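Local coordinates for 2-hydroxyisocaproyl-CoA dehydratase activator (Clostridium difficile, PDB 4EHU), which transfers one electron to (R)-2-hydroxyisocaproyl-CoA dehydratase with hydrolysis of ATP, working as an oxygen-sensitive homodimer that holds a single [4Fe-4S] cluster, at residues A12-I17 with S27-S32; R85-I90 with Q241-L246. All coordinates share one frame; numbering follows the deposited sequence.

Interaction 1 (A12-I17 with S27-S32). With ANP (phosphoaminophosphonic acid-adenylate ester), chain D.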
loop_
_atom_site.group_PDB
_atom_site.type_symbol
_atom_site.label_atom_id
_atom_site.label_comp_id
_atom_site.label_asym_id
_atom_site.label_seq_id
_atom_site.Cartn_x
_atom_site.Cartn_y
_atom_site.Cartn_z
ATOM N N ALA A 12 11.654 3.704 -14.592
ATOM C CA ALA A 12 12.535 4.418 -15.493
ATOM C C ALA A 12 13.423 3.470 -16.274
ATOM O O ALA A 12 13.738 2.377 -15.802
ATOM C CB ALA A 12 13.401 5.401 -14.719
ATOM N N SER A 13 13.819 3.912 -17.461
ATOM C CA SER A 13 14.749 3.160 -18.293
ATOM C C SER A 13 16.109 3.817 -18.231
ATOM O O SER A 13 16.241 5.035 -18.411
ATOM C CB SER A 13 14.270 3.109 -19.745
ATOM O OG SER A 13 13.057 2.396 -19.830
ATOM N N LYS A 14 17.127 3.004 -17.983
ATOM C CA LYS A 14 18.484 3.509 -17.835
ATOM C C LYS A 14 19.414 2.811 -18.805
ATOM O O LYS A 14 19.290 1.606 -19.031
ATOM C CB LYS A 14 18.988 3.279 -16.409
ATOM C CG LYS A 14 18.381 4.212 -15.358
ATOM C CD LYS A 14 16.929 3.823 -14.969
ATOM C CE LYS A 14 16.882 2.516 -14.169
ATOM N NZ LYS A 14 15.535 2.225 -13.572
ATOM N N GLY A 15 20.346 3.566 -19.385
ATOM C CA GLY A 15 21.311 3.007 -20.323
ATOM C C GLY A 15 22.713 3.543 -20.094
ATOM O O GLY A 15 22.890 4.693 -19.699
ATOM N N VAL A 16 23.709 2.703 -20.346
ATOM C CA VAL A 16 25.113 3.104 -20.258
ATOM C C VAL A 16 25.844 2.525 -21.454
ATOM O O VAL A 16 25.609 1.366 -21.801
ATOM C CB VAL A 16 25.778 2.544 -18.981
ATOM C CG1 VAL A 16 27.281 2.709 -19.050
ATOM C CG2 VAL A 16 25.203 3.244 -17.715
ATOM N N ILE A 17 26.694 3.331 -22.096
ATOM C CA ILE A 17 27.674 2.809 -23.041
ATOM C C ILE A 17 29.037 2.880 -22.369
ATOM O O ILE A 17 29.450 3.937 -21.875
ATOM C CB ILE A 17 27.711 3.601 -24.374
ATOM C CG1 ILE A 17 26.383 3.449 -25.119
ATOM C CG2 ILE A 17 28.870 3.104 -25.251
ATOM C CD1 ILE A 17 26.328 4.165 -26.453
ATOM N N SER A 27 25.505 7.935 -20.758
ATOM C CA SER A 27 24.480 7.384 -19.896
ATOM C C SER A 27 23.213 8.185 -20.107
ATOM O O SER A 27 23.252 9.314 -20.581
ATOM C CB SER A 27 24.914 7.455 -18.444
ATOM O OG SER A 27 25.023 8.809 -18.027
ATOM N N GLU A 28 22.078 7.602 -19.770
ATOM C CA GLU A 28 20.824 8.280 -20.011
ATOM C C GLU A 28 19.747 7.631 -19.179
ATOM O O GLU A 28 19.686 6.405 -19.067
ATOM C CB GLU A 28 20.463 8.223 -21.497
ATOM C CG GLU A 28 19.196 8.982 -21.864
ATOM C CD GLU A 28 19.310 10.473 -21.608
ATOM O OE1 GLU A 28 20.444 10.998 -21.624
ATOM O OE2 GLU A 28 18.265 11.121 -21.385
ATOM N N THR A 29 18.902 8.461 -18.584
ATOM C CA THR A 29 17.750 7.969 -17.861
ATOM C C THR A 29 16.519 8.617 -18.465
ATOM O O THR A 29 16.497 9.826 -18.689
ATOM C CB THR A 29 17.848 8.326 -16.365
ATOM O OG1 THR A 29 19.050 7.762 -15.824
ATOM C CG2 THR A 29 16.644 7.802 -15.583
ATOM N N ILE A 30 15.511 7.807 -18.756
ATOM C CA ILE A 30 14.209 8.318 -19.162
ATOM C C ILE A 30 13.185 7.801 -18.165
ATOM O O ILE A 30 13.159 6.609 -17.873
ATOM C CB ILE A 30 13.834 7.844 -20.579
ATOM C CG1 ILE A 30 14.920 8.243 -21.580
ATOM C CG2 ILE A 30 12.489 8.415 -20.983
ATOM C CD1 ILE A 30 14.946 9.714 -21.903
ATOM N N SER A 31 12.341 8.686 -17.642
ATOM C CA SER A 31 11.419 8.329 -16.565
ATOM C C SER A 31 10.165 7.640 -17.082
ATOM O O SER A 31 9.061 7.900 -16.598
ATOM C CB SER A 31 11.023 9.567 -15.763
ATOM O OG SER A 31 12.157 10.183 -15.189
ATOM N N SER A 32 10.351 6.776 -18.076
ATOM C CA SER A 32 9.330 5.840 -18.519
ATOM C C SER A 32 9.954 4.446 -18.512
ATOM O O SER A 32 11.000 4.229 -19.125
ATOM C CB SER A 32 8.849 6.176 -19.936
ATOM O OG SER A 32 8.363 7.502 -20.012
HETATM P PG ANP D . 12.282 -1.028 -9.756
HETATM O O1G ANP D . 11.688 -2.007 -10.763
HETATM O O2G ANP D . 13.758 -1.285 -9.587
HETATM O O3G ANP D . 11.548 -1.002 -8.474
HETATM P PB ANP D . 13.146 1.421 -11.317
HETATM O O1B ANP D . 12.555 1.940 -12.602
HETATM O O2B ANP D . 14.512 0.741 -11.423
HETATM N N3B ANP D . 11.943 0.474 -10.513
HETATM P PA ANP D . 14.595 3.724 -10.296
HETATM O O1A ANP D . 14.850 4.189 -11.686
HETATM O O2A ANP D . 15.681 3.067 -9.473
HETATM O O3A ANP D . 13.347 2.688 -10.313
HETATM O "O5'" ANP D . 13.962 4.883 -9.380
HETATM C "C5'" ANP D . 12.709 5.479 -9.732
HETATM C "C4'" ANP D . 12.438 6.644 -8.786
HETATM O "O4'" ANP D . 13.534 7.404 -8.299
HETATM C "C3'" ANP D . 11.122 7.392 -8.678
HETATM O "O3'" ANP D . 10.091 6.549 -8.145
HETATM C "C2'" ANP D . 11.496 8.590 -7.798
HETATM O "O2'" ANP D . 10.942 8.495 -6.474
HETATM C "C1'" ANP D . 13.021 8.601 -7.702
HETATM N N9 ANP D . 13.653 9.709 -8.441
HETATM C C8 ANP D . 13.797 9.815 -9.778
HETATM N N7 ANP D . 14.478 10.943 -10.100
HETATM C C5 ANP D . 14.778 11.559 -8.929
HETATM C C6 ANP D . 15.490 12.776 -8.533
HETATM N N6 ANP D . 16.002 13.585 -9.492
HETATM N N1 ANP D . 15.595 13.049 -7.208
HETATM C C2 ANP D . 15.089 12.248 -6.259
HETATM N N3 ANP D . 14.418 11.123 -6.551
HETATM C C4 ANP D . 14.247 10.739 -7.841
#

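Interaction 2 (R85-I90 with Q241-L246). With ANP (phosphoaminophosphonic acid-adenylate ester), chain D.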
loop_
_atom_site.group_PDB
_atom_site.type_symbol
_atom_site.label_atom_id
_atom_site.label_comp_id
_atom_site.label_asym_id
_atom_site.label_seq_id
_atom_site.Cartn_x
_atom_site.Cartn_y
_atom_site.Cartn_z
ATOM N N ARG A 85 27.415 -5.719 -9.533
ATOM C CA ARG A 85 28.571 -5.560 -10.409
ATOM C C ARG A 85 28.881 -4.083 -10.612
ATOM O O ARG A 85 30.051 -3.665 -10.566
ATOM C CB ARG A 85 28.266 -6.242 -11.753
ATOM C CG ARG A 85 29.410 -6.149 -12.779
ATOM C CD ARG A 85 30.642 -6.914 -12.317
ATOM N NE ARG A 85 31.757 -6.763 -13.259
ATOM C CZ ARG A 85 31.857 -7.426 -14.403
ATOM N NH1 ARG A 85 30.916 -8.297 -14.745
ATOM N NH2 ARG A 85 32.907 -7.226 -15.207
ATOM N N GLY A 86 27.835 -3.296 -10.851
ATOM C CA GLY A 86 27.984 -1.864 -11.050
ATOM C C GLY A 86 28.551 -1.170 -9.813
ATOM O O GLY A 86 29.518 -0.394 -9.906
ATOM N N VAL A 87 27.983 -1.471 -8.655
ATOM C CA VAL A 87 28.460 -0.866 -7.420
ATOM C C VAL A 87 29.913 -1.280 -7.150
ATOM O O VAL A 87 30.732 -0.449 -6.799
ATOM C CB VAL A 87 27.567 -1.258 -6.233
ATOM C CG1 VAL A 87 28.216 -0.857 -4.914
ATOM C CG2 VAL A 87 26.207 -0.612 -6.390
ATOM N N ASN A 88 30.227 -2.561 -7.282
ATOM C CA ASN A 88 31.591 -3.011 -6.982
ATOM C C ASN A 88 32.642 -2.366 -7.898
ATOM O O ASN A 88 33.795 -2.223 -7.512
ATOM C CB ASN A 88 31.703 -4.521 -7.060
ATOM C CG ASN A 88 31.033 -5.211 -5.908
ATOM O OD1 ASN A 88 31.097 -4.745 -4.767
ATOM N ND2 ASN A 88 30.381 -6.341 -6.197
ATOM N N PHE A 89 32.237 -2.007 -9.115
ATOM C CA PHE A 89 33.121 -1.325 -10.066
ATOM C C PHE A 89 33.483 0.097 -9.586
ATOM O O PHE A 89 34.602 0.594 -9.868
ATOM C CB PHE A 89 32.428 -1.303 -11.434
ATOM C CG PHE A 89 33.211 -0.609 -12.524
ATOM C CD1 PHE A 89 34.201 -1.274 -13.226
ATOM C CD2 PHE A 89 32.910 0.695 -12.864
ATOM C CE1 PHE A 89 34.909 -0.631 -14.248
ATOM C CE2 PHE A 89 33.604 1.338 -13.876
ATOM C CZ PHE A 89 34.599 0.670 -14.569
ATOM N N ILE A 90 32.561 0.738 -8.861
ATOM C CA ILE A 90 32.711 2.135 -8.439
ATOM C C ILE A 90 33.198 2.312 -7.010
ATOM O O ILE A 90 33.951 3.240 -6.729
ATOM C CB ILE A 90 31.366 2.890 -8.450
ATOM C CG1 ILE A 90 30.750 2.928 -9.838
ATOM C CG2 ILE A 90 31.563 4.337 -7.932
ATOM C CD1 ILE A 90 29.341 3.468 -9.811
ATOM N N GLN A 241 21.278 5.999 -9.820
ATOM C CA GLN A 241 20.166 5.424 -10.582
ATOM C C GLN A 241 20.654 4.544 -11.744
ATOM O O GLN A 241 19.885 3.785 -12.321
ATOM C CB GLN A 241 19.273 6.543 -11.126
ATOM C CG GLN A 241 17.948 6.047 -11.686
ATOM C CD GLN A 241 17.007 7.185 -11.995
ATOM O OE1 GLN A 241 17.420 8.354 -12.060
ATOM N NE2 GLN A 241 15.730 6.862 -12.173
ATOM N N LEU A 242 21.942 4.642 -12.052
ATOM C CA LEU A 242 22.515 3.993 -13.227
ATOM C C LEU A 242 23.375 2.765 -12.934
ATOM O O LEU A 242 23.979 2.210 -13.868
ATOM C CB LEU A 242 23.372 5.014 -13.982
ATOM C CG LEU A 242 22.587 6.053 -14.789
ATOM C CD1 LEU A 242 23.437 7.290 -15.036
ATOM C CD2 LEU A 242 22.080 5.458 -16.108
ATOM N N THR A 243 23.456 2.332 -11.677
ATOM C CA THR A 243 24.384 1.246 -11.355
ATOM C C THR A 243 23.971 -0.081 -11.979
ATOM O O THR A 243 24.829 -0.932 -12.269
ATOM C CB THR A 243 24.549 1.049 -9.841
ATOM O OG1 THR A 243 23.267 1.006 -9.220
ATOM C CG2 THR A 243 25.346 2.231 -9.232
ATOM N N GLY A 244 22.670 -0.247 -12.190
ATOM C CA GLY A 244 22.166 -1.472 -12.810
ATOM C C GLY A 244 22.592 -1.508 -14.272
ATOM O O GLY A 244 23.033 -2.540 -14.794
ATOM N N ALA A 245 22.432 -0.385 -14.956
ATOM C CA ALA A 245 22.844 -0.299 -16.361
ATOM C C ALA A 245 24.356 -0.437 -16.505
ATOM O O ALA A 245 24.848 -1.044 -17.467
ATOM C CB ALA A 245 22.368 1.007 -16.978
ATOM N N LEU A 246 25.098 0.135 -15.559
ATOM C CA LEU A 246 26.550 -0.011 -15.563
ATOM C C LEU A 246 26.939 -1.468 -15.370
ATOM O O LEU A 246 27.811 -1.976 -16.081
ATOM C CB LEU A 246 27.160 0.847 -14.452
ATOM C CG LEU A 246 28.665 0.709 -14.297
ATOM C CD1 LEU A 246 29.373 1.095 -15.597
ATOM C CD2 LEU A 246 29.115 1.627 -13.151
HETATM P PG ANP D . 12.282 -1.028 -9.756
HETATM O O1G ANP D . 11.688 -2.007 -10.763
HETATM O O2G ANP D . 13.758 -1.285 -9.587
HETATM O O3G ANP D . 11.548 -1.002 -8.474
HETATM P PB ANP D . 13.146 1.421 -11.317
HETATM O O1B ANP D . 12.555 1.940 -12.602
HETATM O O2B ANP D . 14.512 0.741 -11.423
HETATM N N3B ANP D . 11.943 0.474 -10.513
HETATM P PA ANP D . 14.595 3.724 -10.296
HETATM O O1A ANP D . 14.850 4.189 -11.686
HETATM O O2A ANP D . 15.681 3.067 -9.473
HETATM O O3A ANP D . 13.347 2.688 -10.313
HETATM O "O5'" ANP D . 13.962 4.883 -9.380
HETATM C "C5'" ANP D . 12.709 5.479 -9.732
HETATM C "C4'" ANP D . 12.438 6.644 -8.786
HETATM O "O4'" ANP D . 13.534 7.404 -8.299
HETATM C "C3'" ANP D . 11.122 7.392 -8.678
HETATM O "O3'" ANP D . 10.091 6.549 -8.145
HETATM C "C2'" ANP D . 11.496 8.590 -7.798
HETATM O "O2'" ANP D . 10.942 8.495 -6.474
HETATM C "C1'" ANP D . 13.021 8.601 -7.702
HETATM N N9 ANP D . 13.653 9.709 -8.441
HETATM C C8 ANP D . 13.797 9.815 -9.778
HETATM N N7 ANP D . 14.478 10.943 -10.100
HETATM C C5 ANP D . 14.778 11.559 -8.929
HETATM C C6 ANP D . 15.490 12.776 -8.533
HETATM N N6 ANP D . 16.002 13.585 -9.492
HETATM N N1 ANP D . 15.595 13.049 -7.208
HETATM C C2 ANP D . 15.089 12.248 -6.259
HETATM N N3 ANP D . 14.418 11.123 -6.551
HETATM C C4 ANP D . 14.247 10.739 -7.841
#

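Interaction 1 (A12-I17 with S27-S32)
Ala-12 lies against the end of the partner strand, its CB 3.4 Å from Ile-30 O, while its own backbone N donates a bond to the beta-phosphate oxygen O1B of the ATP analogue ADPNP. From there the chain enters the second hairpin, strands 13-19 and 23-30, of an actin-type ATPase domain; the turn between strands 2-8 and 13-19 cradles the phosphates. Ser-13 pairs with Ile-30 through two backbone bonds, and it adds a third: OG reaches Ser-32 O at 2.8 Å, in the plane of that carbonyl. With chi1 at -64°, OG stands beside the backbone N, which carries it toward the chain where it turns out of the strand after Ile-30.

Lys-14, on the other face, sits in a non-hydrogen-bonded pair with Thr-29. The two side chains run side by side, and Lys-14 CG touches Thr-29 OG1 at 3.6 Å. Bends at chi2 and chi3 then swing the lysine back along its own strand. NZ ends up gripped by three acceptors: ANP O2B at 2.8 Å, ANP O1A at 2.8 Å, and Ala-12 O, which it meets from above the carbonyl plane. The ammonium thus bridges the alpha- and beta-phosphates and probably offsets part of their charge.

Gly-15 faces Glu-28 in a second hydrogen-bonded pair, less straight where Glu-28 N meets Gly-15 O (140° at the hydrogen). Val-16 stands opposite Ser-27, its CG2 4.3 Å from Ser-27 CB.

The face with Ser-13 and Ile-30 is covered by helix 38-50, where both touch Val-42 and Lys-49 forms a salt bridge with Glu-28. Strand 2-8 continues the sheet beyond strand 13-19, and Gln-241 and Leu-242 cover the face carrying Lys-14 and Thr-29.

Interaction 2 (R85-I90 with Q241-L246)
Leu-246 overlaps Ile-90 and Phe-89 with a single methyl, CD2, which also comes up to the backbone of Gly-86. This is a helix-to-helix contact in the actin-type ATPase fold, joining the last turns of helix 79-90 to the first turn of helix 243-261. Leu-246 has CG anti to its backbone N (chi1 176°), and that extends the branch across the gap between the helices. CD2 lies 3.8 Å from Ile-90 CD1, the two side chains passing at a slant, and 3.9 Å from Phe-89 CD2, where leucine and phenylalanine cross at about a right angle. Phe-89 is exposed and closes the outer side of this apolar patch.

Deeper in, the backbones themselves come together. The CA atoms of Gly-86 and Thr-243 are 4.8 Å apart, and Gly-86 CA directs a nearly straight C-H toward Thr-243 O at 3.5 Å. Having no side chain, Gly-86 lets the helix start come this close. Thr-243 turns its methyl to the partner helix: CG2 is 4.1 Å from Val-87 CG2 and also near Ile-90 CD1. Its hydroxyl, placed between the backbone N and the carbonyl carbon (chi1 48°), is hydrogen-bonded to His-83 ND1, one turn before Val-87 on the same helix, so methyl and hydroxyl both engage helix 79-90. Val-87 in turn reaches Val-211 and Val-213 of the neighbouring strand.

At the other end of its segment, Gln-241 leaves the helix contact and stretches into the nucleotide pocket. Arg-218 hydrogen-bonds its OE1, which should fix the amide's rotation and present the nitrogen to the nucleotide: NE2 donates to the alpha-phosphate oxygen ANP O1A at 2.9 Å, almost straight at 170°.

Interaction 1 comes first along the chain and closes before interaction 2 opens; their centres lie 13 Å apart. The hairpin of interaction 1 lies at one edge of the sheet built around strand 2-8, with strand 23-30 outermost, whereas helix 79-90 of interaction 2 packs against strand 210-213 of the second sheet. Residues 241-246 of interaction 2 reach back to the hairpin: Ala-245 CB meets Val-16 CG2 at 3.7 Å, and Leu-242 CD1 meets Ser-27 OG at 3.7 Å. Residues of both interactions bind ADPNP and share its oxygen O1A, which accepts from Lys-14 and Gln-241. The nucleotide thus joins a strand of the first sheet to the loop following the last strand of the second, consistent with the cleft of actin-type ATPases.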